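PDB 5L2D: surface-associated protein CshA from Streptococcus gordonii, which binds host fibronectin as a cell-wall-anchored streptococcal adhesin, this chain being its second non-repetitive domain. Local coordinates for residues G38-K46 against V55-K63; D166-I174 against M201-F209. All blocks are in the same frame, centred on the assembly; numbering follows the deposited sequence.

Contact 1 of 2, residues G38-K46 against V55-K63; sequences GFKVGTVFK and VTLTVTELK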
loop_
_atom_site.group_PDB
_atom_site.type_symbol
_atom_site.label_atom_id
_atom_site.label_comp_id
_atom_site.label_asym_id
_atom_site.label_seq_id
_atom_site.Cartn_x
_atom_site.Cartn_y
_atom_site.Cartn_z
ATOM N N GLY A 38 7.465 0.892 16.175
ATOM C CA GLY A 38 6.716 0.814 14.941
ATOM C C GLY A 38 5.315 0.280 15.163
ATOM O O GLY A 38 4.797 0.277 16.275
ATOM N N PHE A 39 4.719 -0.203 14.083
ATOM C CA PHE A 39 3.294 -0.503 14.038
ATOM C C PHE A 39 3.086 -1.981 14.154
ATOM O O PHE A 39 3.798 -2.759 13.546
ATOM C CB PHE A 39 2.708 -0.049 12.704
ATOM C CG PHE A 39 2.594 1.446 12.546
ATOM C CD1 PHE A 39 3.477 2.318 13.165
ATOM C CD2 PHE A 39 1.624 1.975 11.739
ATOM C CE1 PHE A 39 3.365 3.688 13.006
ATOM C CE2 PHE A 39 1.513 3.336 11.569
ATOM C CZ PHE A 39 2.380 4.198 12.205
ATOM N N LYS A 40 2.098 -2.361 14.937
ATOM C CA LYS A 40 1.689 -3.752 15.043
ATOM C C LYS A 40 0.198 -3.759 15.009
ATOM O O LYS A 40 -0.444 -2.685 14.948
ATOM C CB LYS A 40 2.171 -4.386 16.356
ATOM C CG LYS A 40 1.697 -3.692 17.630
ATOM C CD LYS A 40 2.273 -4.356 18.879
ATOM C CE LYS A 40 2.361 -3.412 20.081
ATOM N NZ LYS A 40 1.023 -3.104 20.617
ATOM N N VAL A 41 -0.369 -4.960 15.060
ATOM C CA VAL A 41 -1.803 -5.042 15.067
ATOM C C VAL A 41 -2.204 -4.480 16.408
ATOM O O VAL A 41 -1.671 -4.903 17.443
ATOM C CB VAL A 41 -2.333 -6.478 14.944
ATOM C CG1 VAL A 41 -3.852 -6.458 14.854
ATOM C CG2 VAL A 41 -1.757 -7.170 13.717
ATOM N N GLY A 42 -3.100 -3.493 16.377
ATOM C CA GLY A 42 -3.693 -2.952 17.576
ATOM C C GLY A 42 -3.209 -1.558 17.828
ATOM O O GLY A 42 -3.860 -0.807 18.581
ATOM N N THR A 43 -2.067 -1.230 17.219
ATOM C CA THR A 43 -1.546 0.126 17.156
ATOM C C THR A 43 -2.534 1.130 16.525
ATOM O O THR A 43 -3.140 0.832 15.508
ATOM C CB THR A 43 -0.270 0.118 16.317
ATOM O OG1 THR A 43 0.773 -0.610 17.004
ATOM C CG2 THR A 43 0.185 1.520 16.026
ATOM N N VAL A 44 -2.641 2.321 17.130
ATOM C CA VAL A 44 -3.734 3.279 16.919
ATOM C C VAL A 44 -3.218 4.685 16.773
ATOM O O VAL A 44 -2.529 5.186 17.659
ATOM C CB VAL A 44 -4.682 3.406 18.171
ATOM C CG1 VAL A 44 -5.466 4.706 18.156
ATOM C CG2 VAL A 44 -5.686 2.269 18.283
ATOM N N PHE A 45 -3.658 5.357 15.718
ATOM C CA PHE A 45 -3.466 6.799 15.550
ATOM C C PHE A 45 -4.799 7.512 15.764
ATOM O O PHE A 45 -5.769 7.174 15.110
ATOM C CB PHE A 45 -2.960 7.085 14.117
ATOM C CG PHE A 45 -3.043 8.537 13.703
ATOM C CD1 PHE A 45 -2.024 9.419 14.012
ATOM C CD2 PHE A 45 -4.128 9.012 12.981
ATOM C CE1 PHE A 45 -2.092 10.751 13.625
ATOM C CE2 PHE A 45 -4.204 10.346 12.575
ATOM C CZ PHE A 45 -3.183 11.218 12.910
ATOM N N LYS A 46 -4.850 8.531 16.619
ATOM C CA LYS A 46 -6.124 9.217 16.902
ATOM C C LYS A 46 -5.889 10.700 17.084
ATOM O O LYS A 46 -5.071 11.099 17.927
ATOM C CB LYS A 46 -6.782 8.584 18.110
ATOM C CG LYS A 46 -8.203 9.027 18.326
ATOM C CD LYS A 46 -8.342 9.802 19.647
ATOM C CE LYS A 46 -9.765 9.786 20.234
ATOM N NZ LYS A 46 -10.271 8.431 20.616
ATOM N N VAL A 55 -10.434 11.389 13.814
ATOM C CA VAL A 55 -10.209 10.215 12.970
ATOM C C VAL A 55 -9.433 9.278 13.794
ATOM O O VAL A 55 -8.602 9.689 14.587
ATOM C CB VAL A 55 -9.407 10.504 11.681
ATOM C CG1 VAL A 55 -10.137 11.491 10.788
ATOM C CG2 VAL A 55 -8.074 11.104 11.987
ATOM N N THR A 56 -9.726 8.006 13.625
ATOM C CA THR A 56 -9.028 6.969 14.352
ATOM C C THR A 56 -8.624 5.904 13.332
ATOM O O THR A 56 -9.466 5.332 12.632
ATOM C CB THR A 56 -9.916 6.359 15.453
ATOM O OG1 THR A 56 -10.378 7.375 16.366
ATOM C CG2 THR A 56 -9.143 5.308 16.222
ATOM N N LEU A 57 -7.325 5.681 13.233
ATOM C CA LEU A 57 -6.756 4.645 12.394
ATOM C C LEU A 57 -6.174 3.603 13.286
ATOM O O LEU A 57 -5.302 3.935 14.105
ATOM C CB LEU A 57 -5.625 5.189 11.515
ATOM C CG LEU A 57 -6.080 5.836 10.206
ATOM C CD1 LEU A 57 -4.911 6.484 9.501
ATOM C CD2 LEU A 57 -6.687 4.822 9.261
ATOM N N THR A 58 -6.603 2.351 13.101
ATOM C CA THR A 58 -6.118 1.238 13.912
ATOM C C THR A 58 -5.674 0.108 13.002
ATOM O O THR A 58 -6.446 -0.317 12.129
ATOM C CB THR A 58 -7.210 0.677 14.846
ATOM O OG1 THR A 58 -7.961 1.738 15.478
ATOM C CG2 THR A 58 -6.577 -0.254 15.889
ATOM N N VAL A 59 -4.466 -0.413 13.220
ATOM C CA VAL A 59 -3.929 -1.454 12.337
ATOM C C VAL A 59 -4.631 -2.747 12.601
ATOM O O VAL A 59 -4.596 -3.253 13.729
ATOM C CB VAL A 59 -2.449 -1.750 12.595
ATOM C CG1 VAL A 59 -1.951 -2.837 11.660
ATOM C CG2 VAL A 59 -1.617 -0.526 12.392
ATOM N N THR A 60 -5.243 -3.317 11.579
ATOM C CA THR A 60 -5.918 -4.606 11.793
ATOM C C THR A 60 -5.133 -5.766 11.280
ATOM O O THR A 60 -5.474 -6.885 11.578
ATOM C CB THR A 60 -7.291 -4.692 11.113
ATOM O OG1 THR A 60 -7.139 -4.696 9.696
ATOM C CG2 THR A 60 -8.135 -3.520 11.501
ATOM N N GLU A 61 -4.125 -5.515 10.460
ATOM C CA GLU A 61 -3.426 -6.602 9.811
ATOM C C GLU A 61 -2.074 -6.190 9.239
ATOM O O GLU A 61 -1.893 -5.076 8.736
ATOM C CB GLU A 61 -4.290 -7.217 8.711
ATOM C CG GLU A 61 -3.745 -8.567 8.284
ATOM C CD GLU A 61 -4.746 -9.435 7.541
ATOM O OE1 GLU A 61 -5.172 -9.030 6.436
ATOM O OE2 GLU A 61 -5.070 -10.543 8.042
ATOM N N LEU A 62 -1.125 -7.108 9.336
ATOM C CA LEU A 62 0.175 -6.976 8.682
ATOM C C LEU A 62 0.486 -8.204 7.809
ATOM O O LEU A 62 1.200 -9.093 8.224
ATOM C CB LEU A 62 1.269 -6.778 9.732
ATOM C CG LEU A 62 1.231 -5.437 10.458
ATOM C CD1 LEU A 62 2.127 -5.430 11.698
ATOM C CD2 LEU A 62 1.636 -4.309 9.531
ATOM N N LYS A 63 -0.067 -8.260 6.608
ATOM C CA LYS A 63 0.260 -9.324 5.698
ATOM C C LYS A 63 0.410 -8.758 4.307
ATOM O O LYS A 63 -0.138 -7.693 4.003
ATOM C CB LYS A 63 -0.837 -10.361 5.680
ATOM C CG LYS A 63 -1.032 -11.149 6.959
ATOM C CD LYS A 63 -2.172 -12.153 6.742
ATOM C CE LYS A 63 -2.262 -13.198 7.857
ATOM N NZ LYS A 63 -1.000 -13.981 8.034
#

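Contact 2 of 2, residues D166-I174 against M201-F209; sequences DANPAEYGI and MTEDMVKAF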
loop_
_atom_site.group_PDB
_atom_site.type_symbol
_atom_site.label_atom_id
_atom_site.label_comp_id
_atom_site.label_asym_id
_atom_site.label_seq_id
_atom_site.Cartn_x
_atom_site.Cartn_y
_atom_site.Cartn_z
ATOM N N ASP A 166 9.298 6.791 -5.396
ATOM C CA ASP A 166 9.137 6.614 -6.844
ATOM C C ASP A 166 9.235 5.143 -7.118
ATOM O O ASP A 166 9.687 4.384 -6.252
ATOM C CB ASP A 166 10.266 7.308 -7.620
ATOM C CG ASP A 166 9.946 8.730 -7.963
ATOM O OD1 ASP A 166 8.867 8.953 -8.565
ATOM O OD2 ASP A 166 10.784 9.603 -7.645
ATOM N N ALA A 167 8.853 4.735 -8.328
ATOM C CA ALA A 167 8.840 3.315 -8.651
ATOM C C ALA A 167 9.112 3.064 -10.107
ATOM O O ALA A 167 8.582 3.733 -10.965
ATOM C CB ALA A 167 7.497 2.694 -8.259
ATOM N N ASN A 168 9.951 2.082 -10.364
ATOM C CA ASN A 168 10.171 1.607 -11.696
ATOM C C ASN A 168 9.379 0.339 -11.796
ATOM O O ASN A 168 8.828 -0.146 -10.807
ATOM C CB ASN A 168 11.637 1.213 -11.902
ATOM C CG ASN A 168 12.601 2.223 -11.358
ATOM O OD1 ASN A 168 12.424 3.429 -11.532
ATOM N ND2 ASN A 168 13.633 1.736 -10.685
ATOM N N PRO A 169 9.379 -0.258 -12.978
ATOM C CA PRO A 169 8.716 -1.528 -13.058
ATOM C C PRO A 169 9.189 -2.480 -11.986
ATOM O O PRO A 169 10.277 -2.314 -11.455
ATOM C CB PRO A 169 9.076 -2.012 -14.462
ATOM C CG PRO A 169 9.129 -0.737 -15.255
ATOM C CD PRO A 169 9.734 0.271 -14.308
ATOM N N ALA A 170 8.321 -3.433 -11.659
ATOM C CA ALA A 170 8.519 -4.392 -10.588
ATOM C C ALA A 170 8.802 -3.780 -9.210
ATOM O O ALA A 170 9.319 -4.470 -8.325
ATOM C CB ALA A 170 9.617 -5.355 -10.975
ATOM N N GLU A 171 8.507 -2.491 -9.037
ATOM C CA GLU A 171 8.462 -1.868 -7.711
ATOM C C GLU A 171 6.974 -1.575 -7.442
ATOM O O GLU A 171 6.423 -0.532 -7.848
ATOM C CB GLU A 171 9.347 -0.612 -7.645
ATOM C CG GLU A 171 10.859 -0.909 -7.644
ATOM C CD GLU A 171 11.729 0.316 -7.360
ATOM O OE1 GLU A 171 11.376 1.439 -7.777
ATOM O OE2 GLU A 171 12.788 0.157 -6.733
ATOM N N TYR A 172 6.330 -2.553 -6.797
ATOM C CA TYR A 172 4.860 -2.719 -6.838
ATOM C C TYR A 172 4.150 -2.017 -5.661
ATOM O O TYR A 172 4.419 -2.337 -4.513
ATOM C CB TYR A 172 4.537 -4.200 -6.787
ATOM C CG TYR A 172 4.917 -5.016 -8.004
ATOM C CD1 TYR A 172 4.328 -4.764 -9.232
ATOM C CD2 TYR A 172 5.834 -6.076 -7.913
ATOM C CE1 TYR A 172 4.651 -5.511 -10.351
ATOM C CE2 TYR A 172 6.157 -6.841 -9.033
ATOM C CZ TYR A 172 5.563 -6.542 -10.246
ATOM O OH TYR A 172 5.825 -7.265 -11.369
ATOM N N GLY A 173 3.265 -1.056 -5.935
ATOM C CA GLY A 173 2.550 -0.339 -4.869
ATOM C C GLY A 173 1.047 -0.342 -5.094
ATOM O O GLY A 173 0.572 0.331 -6.001
ATOM N N ILE A 174 0.305 -1.097 -4.269
ATOM C CA ILE A 174 -1.158 -1.270 -4.435
ATOM C C ILE A 174 -1.983 -0.708 -3.269
ATOM O O ILE A 174 -1.636 -0.903 -2.087
ATOM C CB ILE A 174 -1.523 -2.762 -4.551
ATOM C CG1 ILE A 174 -0.640 -3.440 -5.596
ATOM C CG2 ILE A 174 -3.008 -2.911 -4.871
ATOM C CD1 ILE A 174 -0.871 -4.932 -5.772
ATOM N N MET A 201 1.588 0.486 -14.756
ATOM C CA MET A 201 2.617 -0.524 -14.963
ATOM C C MET A 201 2.054 -1.772 -15.629
ATOM O O MET A 201 1.002 -2.227 -15.203
ATOM C CB MET A 201 3.212 -0.888 -13.604
ATOM C CG MET A 201 4.334 -1.896 -13.638
ATOM S SD MET A 201 4.839 -2.387 -11.983
ATOM C CE MET A 201 5.162 -0.774 -11.251
ATOM N N THR A 202 2.763 -2.326 -16.638
ATOM C CA THR A 202 2.344 -3.557 -17.400
ATOM C C THR A 202 3.423 -4.623 -17.455
ATOM O O THR A 202 4.558 -4.329 -17.092
ATOM C CB THR A 202 2.018 -3.258 -18.874
ATOM O OG1 THR A 202 3.236 -3.200 -19.636
ATOM C CG2 THR A 202 1.232 -1.930 -19.030
ATOM N N GLU A 203 3.093 -5.836 -17.929
ATOM C CA GLU A 203 4.111 -6.911 -18.148
ATOM C C GLU A 203 5.032 -6.565 -19.363
ATOM O O GLU A 203 6.235 -6.891 -19.326
ATOM C CB GLU A 203 3.511 -8.357 -18.235
ATOM N N ASP A 204 4.514 -5.912 -20.381
ATOM C CA ASP A 204 5.376 -5.564 -21.482
ATOM C C ASP A 204 6.416 -4.637 -20.907
ATOM O O ASP A 204 7.568 -4.680 -21.269
ATOM C CB ASP A 204 4.594 -4.856 -22.581
ATOM N N MET A 205 5.975 -3.794 -19.998
ATOM C CA MET A 205 6.803 -2.808 -19.351
ATOM C C MET A 205 7.785 -3.387 -18.370
ATOM O O MET A 205 8.809 -2.803 -18.113
ATOM C CB MET A 205 5.893 -1.850 -18.609
ATOM C CG MET A 205 6.433 -0.464 -18.444
ATOM S SD MET A 205 5.149 0.660 -17.913
ATOM C CE MET A 205 4.079 0.703 -19.328
ATOM N N VAL A 206 7.466 -4.534 -17.807
ATOM C CA VAL A 206 8.330 -5.147 -16.824
ATOM C C VAL A 206 9.286 -6.074 -17.477
ATOM O O VAL A 206 10.380 -6.268 -17.003
ATOM C CB VAL A 206 7.530 -5.992 -15.836
ATOM C CG1 VAL A 206 8.442 -6.600 -14.801
ATOM C CG2 VAL A 206 6.456 -5.173 -15.168
ATOM N N LYS A 207 8.863 -6.675 -18.570
ATOM C CA LYS A 207 9.733 -7.598 -19.253
ATOM C C LYS A 207 10.955 -6.826 -19.686
ATOM O O LYS A 207 12.074 -7.263 -19.488
ATOM C CB LYS A 207 9.028 -8.228 -20.441
ATOM N N ALA A 208 10.743 -5.658 -20.262
ATOM C CA ALA A 208 11.854 -4.849 -20.691
ATOM C C ALA A 208 12.800 -4.659 -19.533
ATOM O O ALA A 208 13.779 -5.365 -19.408
ATOM C CB ALA A 208 11.358 -3.513 -21.178
ATOM N N PHE A 209 12.478 -3.693 -18.698
ATOM C CA PHE A 209 13.258 -3.372 -17.527
ATOM C C PHE A 209 13.958 -4.564 -16.893
ATOM O O PHE A 209 14.960 -4.389 -16.225
ATOM C CB PHE A 209 12.352 -2.708 -16.505
ATOM C CG PHE A 209 13.076 -1.971 -15.427
ATOM C CD1 PHE A 209 13.294 -0.625 -15.527
ATOM C CD2 PHE A 209 13.506 -2.623 -14.301
ATOM C CE1 PHE A 209 13.944 0.060 -14.528
ATOM C CE2 PHE A 209 14.153 -1.949 -13.296
ATOM C CZ PHE A 209 14.373 -0.604 -13.408
#

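Contact 1 of 2, residues G38-K46 against V55-K63
Phe45 and Leu57 form the hydrogen-bonded pair of an antiparallel beta hairpin, the strands 44-50 and 53-61 of the non-repetitive domain. Phe45 N reaches Leu57 O at 2.7 Å and Leu57 N returns the bond to Phe45 O at 2.9 Å. With CG anti to the backbone N (chi1 166°), the Phe45 ring leans toward Val55, which flanks it, Val55 CG2 meeting Phe45 CE2 at 4.0 Å. Large apolar residues suit the face that carries Phe45 and Leu57, where Met30 touches Phe45 and Phe144 touches Leu57; Phe282 and Met280 of the second subunit pack on Val55 and Leu57.

The other face carries Val44, Lys46, Thr56 and Thr58, beta-branched residues and a long lysine that tolerate solvent. Val44 and Thr58 lie side by side, the methyls Val44 CG2 and Thr58 CG2 3.6 Å apart, while the aliphatic part of Lys46 crosses Thr56 at its hydroxyl.

Before the strand, Lys40 to Thr43 make a type II turn, with Gly42 at the position where a positive phi is needed. Thr43 OG1 accepts from Lys40 N and also bonds Asn32 O, so one hydroxyl joins the turn to a neighbouring loop. Val59 packs against this turn: its N bonds Thr43 O at 2.9 Å, and its O accepts from Gly42 N. Beyond it, Leu62 sets CD1 against Phe39 O and Lys40 CA. Val59 CG1 is anti to the backbone N (chi1 180°), which leaves both methyls flanking Lys40 O, Val59 CG1 at 3.6 Å and CG2 at 3.5 Å from that oxygen.

Contact 2 of 2, residues D166-I174 against M201-F209
Met201 is extended through chi1 (-178°) and chi2, which carries SD to Tyr172, and the bend at chi3 (-54°) turns CE toward Asn168 O and Glu171 O; Phe209, with CG anti to the backbone N, swings its ring onto Pro169. These conformations bring the two side chains against a type II beta turn, Asn168 to Glu171, which packs against helix 203-210 and the residue leading into it.

Pro169 is the central wedge. Its CD lies over one face of the Phe209 ring, 4.3 Å from the centroid, a CH-pi contact, while its CG rests 3.5 Å from Met205 O and its CB meets Phe209 CB. Proline suits the second position of the turn because its ring fixes phi, here -51°, and the compact pyrrolidine ring can sit against a helix. Asn168 crosses the far end of the same aromatic ring obliquely, CB 3.6 Å from Phe209 CZ. Ala170, small enough to sit close by, meets Val206 CG1 with its methyl.

Met201 SD stands 3.5 Å from Tyr172 CE1, an oblique Met-aromatic contact. Trp227 and Leu231 pack on the same tyrosine. Each segment is braced separately: Asn168 N donates to Glu171 OE1 at 3.0 Å, and Thr202 caps the helix, its OG1 accepting from Met205 N at 2.8 Å.

Polar bonding thus shapes the turn and the helix start, whereas their union depends on proline methylenes, methyls, a sulfur and aromatic carbon, an interface held by dispersion and close fit rather than by directed bonds.

From the N terminus the chain first completes contact 1, where strand 53-61 turns back on strand 44-50, closing a tight hairpin with eight residues between the segments, most of them still strand. It then runs through helix 69-75 and strand 138-150, the latter pairing with 53-61 in the larger sheet, before contact 2 opens. There the 26 residues between 174 and 201 are closed off as helix 203-210 meets the turn before strand 172-177, at the edge of a sheet that the second subunit extends. The two loops follow in series, neither nesting nor crossing. Their centres lie 29 Å apart, on opposite sides of the chain's centre, and both touch the second subunit.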